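Local coordinates for protein smoothened (Xenopus laevis, PDB 5KZZ) that belongs to the Frizzled/Smoothened receptor family and probably acts as a G protein-coupled receptor in Hedgehog signalling, the extracellular cysteine-rich domain being the part crystallised here, at residues 54-59 / 63-68. Residues are numbered along the deposited sequence; the frame is centred on the assembly and turned at random.
Sequences LWSGLR and RCWDAI. With ZN (zinc ion), chain F; ACT (acetate ion), chain I.
W65 reaches from the first turn of helix 62-76 onto residues 55-59. Its CB sits 3.6 Å from the carbonyl O of L58. With CG anti to the backbone N (chi1 -175°), the indole extends toward residues 54-59, and CG and CD1 pass close to the CA of R59. Farther out, R59 CG lies over one face of the pyrrole ring in a CH-pi contact, 3.5 Å from the centroid of that W65 ring and 19° off its normal; NE1 and CE2 are the nearest ring atoms. Along the benzo ring, CE3 of W65 packs against CB of L58 at 3.5 Å. At the tip, W65 CZ3 comes within 3.3 Å of the carbonyl O of W55, an oxygen that takes the backbone N-H of L58, and CH2 rests 3.6 Å from CA of S56. L58 CD2 touches both I68 CD1 and C64 SG, at 4.0 and 4.1 Å, while CZ3 of W55 meets the same I68 methyl. In this Frizzled-type domain helix 62-76 thereby packs on helix 45-55 and the 3-10 segment after it; L25 and L72 also touch W65, V103 touches L58, and disulfide C64-C100 ties helix 62-76 to the segment following helix 90-97.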
ATOM      1  N   LEU A  54      11.269   1.023  -7.859  1.00 16.20           N
ATOM      2  CA  LEU A  54      10.871   0.407  -9.127  1.00 16.72           C
ATOM      3  C   LEU A  54       9.462   0.852  -9.554  1.00 17.05           C
ATOM      4  O   LEU A  54       9.224   1.186 -10.719  1.00 19.30           O
ATOM      5  CB  LEU A  54      10.943  -1.123  -9.030  1.00 19.62           C
ATOM      6  CG  LEU A  54      12.351  -1.708  -8.923  1.00 25.17           C
ATOM      7  CD1 LEU A  54      12.280  -3.208  -8.675  1.00 27.84           C
ATOM      8  CD2 LEU A  54      13.149  -1.398 -10.169  1.00 27.35           C
ATOM      9  N   TRP A  55       8.526   0.873  -8.617  1.00 14.39           N
ATOM     10  CA  TRP A  55       7.174   1.331  -8.912  1.00 14.77           C
ATOM     11  C   TRP A  55       7.145   2.750  -9.442  1.00 16.86           C
ATOM     12  O   TRP A  55       6.253   3.108 -10.197  1.00 16.98           O
ATOM     13  CB  TRP A  55       6.322   1.260  -7.656  1.00 13.88           C
ATOM     14  CG  TRP A  55       5.648  -0.072  -7.424  1.00 13.75           C
ATOM     15  CD1 TRP A  55       5.967  -1.005  -6.476  1.00 13.37           C
ATOM     16  CD2 TRP A  55       4.526  -0.595  -8.140  1.00 14.72           C
ATOM     17  NE1 TRP A  55       5.107  -2.078  -6.561  1.00 13.79           N
ATOM     18  CE2 TRP A  55       4.222  -1.857  -7.587  1.00 14.33           C
ATOM     19  CE3 TRP A  55       3.739  -0.113  -9.194  1.00 16.44           C
ATOM     20  CZ2 TRP A  55       3.155  -2.635  -8.046  1.00 17.94           C
ATOM     21  CZ3 TRP A  55       2.686  -0.903  -9.663  1.00 18.05           C
ATOM     22  CH2 TRP A  55       2.412  -2.144  -9.093  1.00 18.60           C
ATOM     23  N   SER A  56       8.118   3.565  -9.034  1.00 18.55           N
ATOM     24  CA  SER A  56       8.130   4.983  -9.385  0.59 19.79           C
ATOM     25  C   SER A  56       8.249   5.216 -10.881  1.00 19.77           C
ATOM     26  O   SER A  56       8.044   6.323 -11.345  1.00 19.68           O
ATOM     27  CB  SER A  56       9.266   5.704  -8.665  0.59 22.48           C
ATOM     28  OG  SER A  56       8.990   5.817  -7.285  0.59 23.04           O
ATOM     29  N   GLY A  57       8.570   4.169 -11.634  1.00 19.97           N
ATOM     30  CA  GLY A  57       8.585   4.277 -13.087  1.00 19.62           C
ATOM     31  C   GLY A  57       7.217   4.668 -13.618  1.00 20.38           C
ATOM     32  O   GLY A  57       7.077   5.211 -14.713  1.00 22.18           O
ATOM     33  N   LEU A  58       6.196   4.401 -12.823  1.00 18.28           N
ATOM     34  CA  LEU A  58       4.819   4.655 -13.202  1.00 19.71           C
ATOM     35  C   LEU A  58       4.483   6.140 -13.191  1.00 19.54           C
ATOM     36  O   LEU A  58       3.403   6.532 -13.634  1.00 19.91           O
ATOM     37  CB  LEU A  58       3.892   3.891 -12.255  1.00 23.09           C
ATOM     38  CG  LEU A  58       2.539   3.397 -12.736  1.00 27.89           C
ATOM     39  CD1 LEU A  58       2.681   2.792 -14.113  1.00 30.88           C
ATOM     40  CD2 LEU A  58       2.011   2.372 -11.749  1.00 26.72           C
ATOM     41  N   ARG A  59       5.410   6.961 -12.701  1.00 19.37           N
ATOM     42  CA  ARG A  59       5.230   8.411 -12.695  1.00 21.10           C
ATOM     43  C   ARG A  59       4.958   8.956 -14.095  1.00 23.98           C
ATOM     44  O   ARG A  59       4.377  10.027 -14.239  1.00 23.58           O
ATOM     45  CB  ARG A  59       6.464   9.102 -12.113  1.00 24.15           C
ATOM     46  CG  ARG A  59       6.603   8.964 -10.620  1.00 30.19           C
ATOM     47  CD  ARG A  59       7.933   9.519 -10.157  1.00 38.55           C
ATOM     48  NE  ARG A  59       8.181  10.837 -10.728  1.00 48.13           N
ATOM     49  CZ  ARG A  59       9.059  11.711 -10.244  1.00 59.56           C
ATOM     50  NH1 ARG A  59       9.779  11.412  -9.169  1.00 67.78           N
ATOM     51  NH2 ARG A  59       9.216  12.889 -10.833  1.00 60.45           N
ATOM     52  N   ARG A  63      -1.874  10.246 -14.315  1.00 15.85           N
ATOM     53  CA  ARG A  63      -3.189  10.081 -13.709  1.00 15.07           C
ATOM     54  C   ARG A  63      -3.242   8.795 -12.901  1.00 14.42           C
ATOM     55  O   ARG A  63      -3.695   8.788 -11.754  1.00 15.16           O
ATOM     56  CB  ARG A  63      -4.287  10.116 -14.771  1.00 17.01           C
ATOM     57  CG  ARG A  63      -4.475  11.523 -15.314  1.00 21.75           C
ATOM     58  CD  ARG A  63      -5.618  11.607 -16.321  1.00 24.39           C
ATOM     59  NE  ARG A  63      -5.321  10.858 -17.531  1.00 30.80           N
ATOM     60  CZ  ARG A  63      -6.216  10.544 -18.465  1.00 38.09           C
ATOM     61  NH1 ARG A  63      -7.482  10.923 -18.344  1.00 40.66           N
ATOM     62  NH2 ARG A  63      -5.833   9.855 -19.532  1.00 41.72           N
ATOM     63  N   CYS A  64      -2.721   7.712 -13.467  1.00 14.16           N
ATOM     64  CA  CYS A  64      -2.631   6.487 -12.699  1.00 12.78           C
ATOM     65  C   CYS A  64      -1.712   6.679 -11.482  1.00 12.61           C
ATOM     66  O   CYS A  64      -2.040   6.241 -10.375  1.00 13.20           O
ATOM     67  CB  CYS A  64      -2.128   5.345 -13.573  1.00 15.20           C
ATOM     68  SG  CYS A  64      -1.704   3.837 -12.628  1.00 16.55           S
ATOM     69  N   TRP A  65      -0.584   7.361 -11.671  1.00 12.15           N
ATOM     70  CA  TRP A  65       0.358   7.549 -10.571  1.00 13.02           C
ATOM     71  C   TRP A  65      -0.278   8.256  -9.371  1.00 11.69           C
ATOM     72  O   TRP A  65      -0.118   7.822  -8.231  1.00 11.62           O
ATOM     73  CB  TRP A  65       1.592   8.314 -11.057  1.00 14.56           C
ATOM     74  CG  TRP A  65       2.659   8.429 -10.007  1.00 15.10           C
ATOM     75  CD1 TRP A  65       3.129   9.575  -9.447  1.00 16.90           C
ATOM     76  CD2 TRP A  65       3.347   7.345  -9.345  1.00 15.00           C
ATOM     77  NE1 TRP A  65       4.077   9.276  -8.493  1.00 17.63           N
ATOM     78  CE2 TRP A  65       4.228   7.918  -8.417  1.00 16.85           C
ATOM     79  CE3 TRP A  65       3.301   5.945  -9.451  1.00 15.84           C
ATOM     80  CZ2 TRP A  65       5.076   7.151  -7.617  1.00 16.84           C
ATOM     81  CZ3 TRP A  65       4.144   5.186  -8.651  1.00 15.82           C
ATOM     82  CH2 TRP A  65       5.007   5.794  -7.742  1.00 15.64           C
ATOM     83  N   ASP A  66      -1.026   9.324  -9.621  1.00 12.02           N
ATOM     84  CA  ASP A  66      -1.643  10.047  -8.522  1.00 13.26           C
ATOM     85  C   ASP A  66      -2.618   9.161  -7.751  1.00 12.25           C
ATOM     86  O   ASP A  66      -2.685   9.222  -6.511  1.00 12.76           O
ATOM     87  CB  ASP A  66      -2.371  11.298  -9.025  1.00 14.06           C
ATOM     88  CG  ASP A  66      -2.772  12.205  -7.890  1.00 13.81           C
ATOM     89  OD1 ASP A  66      -1.866  12.832  -7.319  1.00 16.07           O
ATOM     90  OD2 ASP A  66      -3.958  12.257  -7.512  1.00 16.21           O
ATOM     91  N   ALA A  67      -3.381   8.347  -8.477  1.00 12.06           N
ATOM     92  CA  ALA A  67      -4.328   7.441  -7.836  1.00 13.03           C
ATOM     93  C   ALA A  67      -3.644   6.319  -7.062  1.00 12.02           C
ATOM     94  O   ALA A  67      -4.075   5.935  -5.976  1.00 13.19           O
ATOM     95  CB  ALA A  67      -5.246   6.849  -8.874  1.00 14.14           C
ATOM     96  N   ILE A  68      -2.581   5.765  -7.637  1.00 11.13           N
ATOM     97  CA  ILE A  68      -1.987   4.550  -7.073  1.00 11.79           C
ATOM     98  C   ILE A  68      -1.055   4.826  -5.899  1.00 11.02           C
ATOM     99  O   ILE A  68      -0.857   3.939  -5.058  1.00 10.95           O
ATOM    100  CB  ILE A  68      -1.250   3.738  -8.189  1.00 13.38           C
ATOM    101  CG1 ILE A  68      -1.215   2.248  -7.835  1.00 14.83           C
ATOM    102  CG2 ILE A  68       0.147   4.243  -8.426  1.00 14.74           C
ATOM    103  CD1 ILE A  68      -0.514   1.387  -8.869  1.00 16.78           C
TER
HETATM  104 ZN    ZN F 205      -2.453  14.040  -5.866  0.79 20.30          ZN
HETATM  105  C   ACT I 208      -2.163   8.355 -17.286  1.00 29.93           C
HETATM  106  O   ACT I 208      -2.482   7.556 -16.376  1.00 27.14           O
HETATM  107  OXT ACT I 208      -1.814   9.522 -16.999  1.00 30.30           O
HETATM  108  CH3 ACT I 208      -2.198   7.912 -18.725  1.00 30.02           C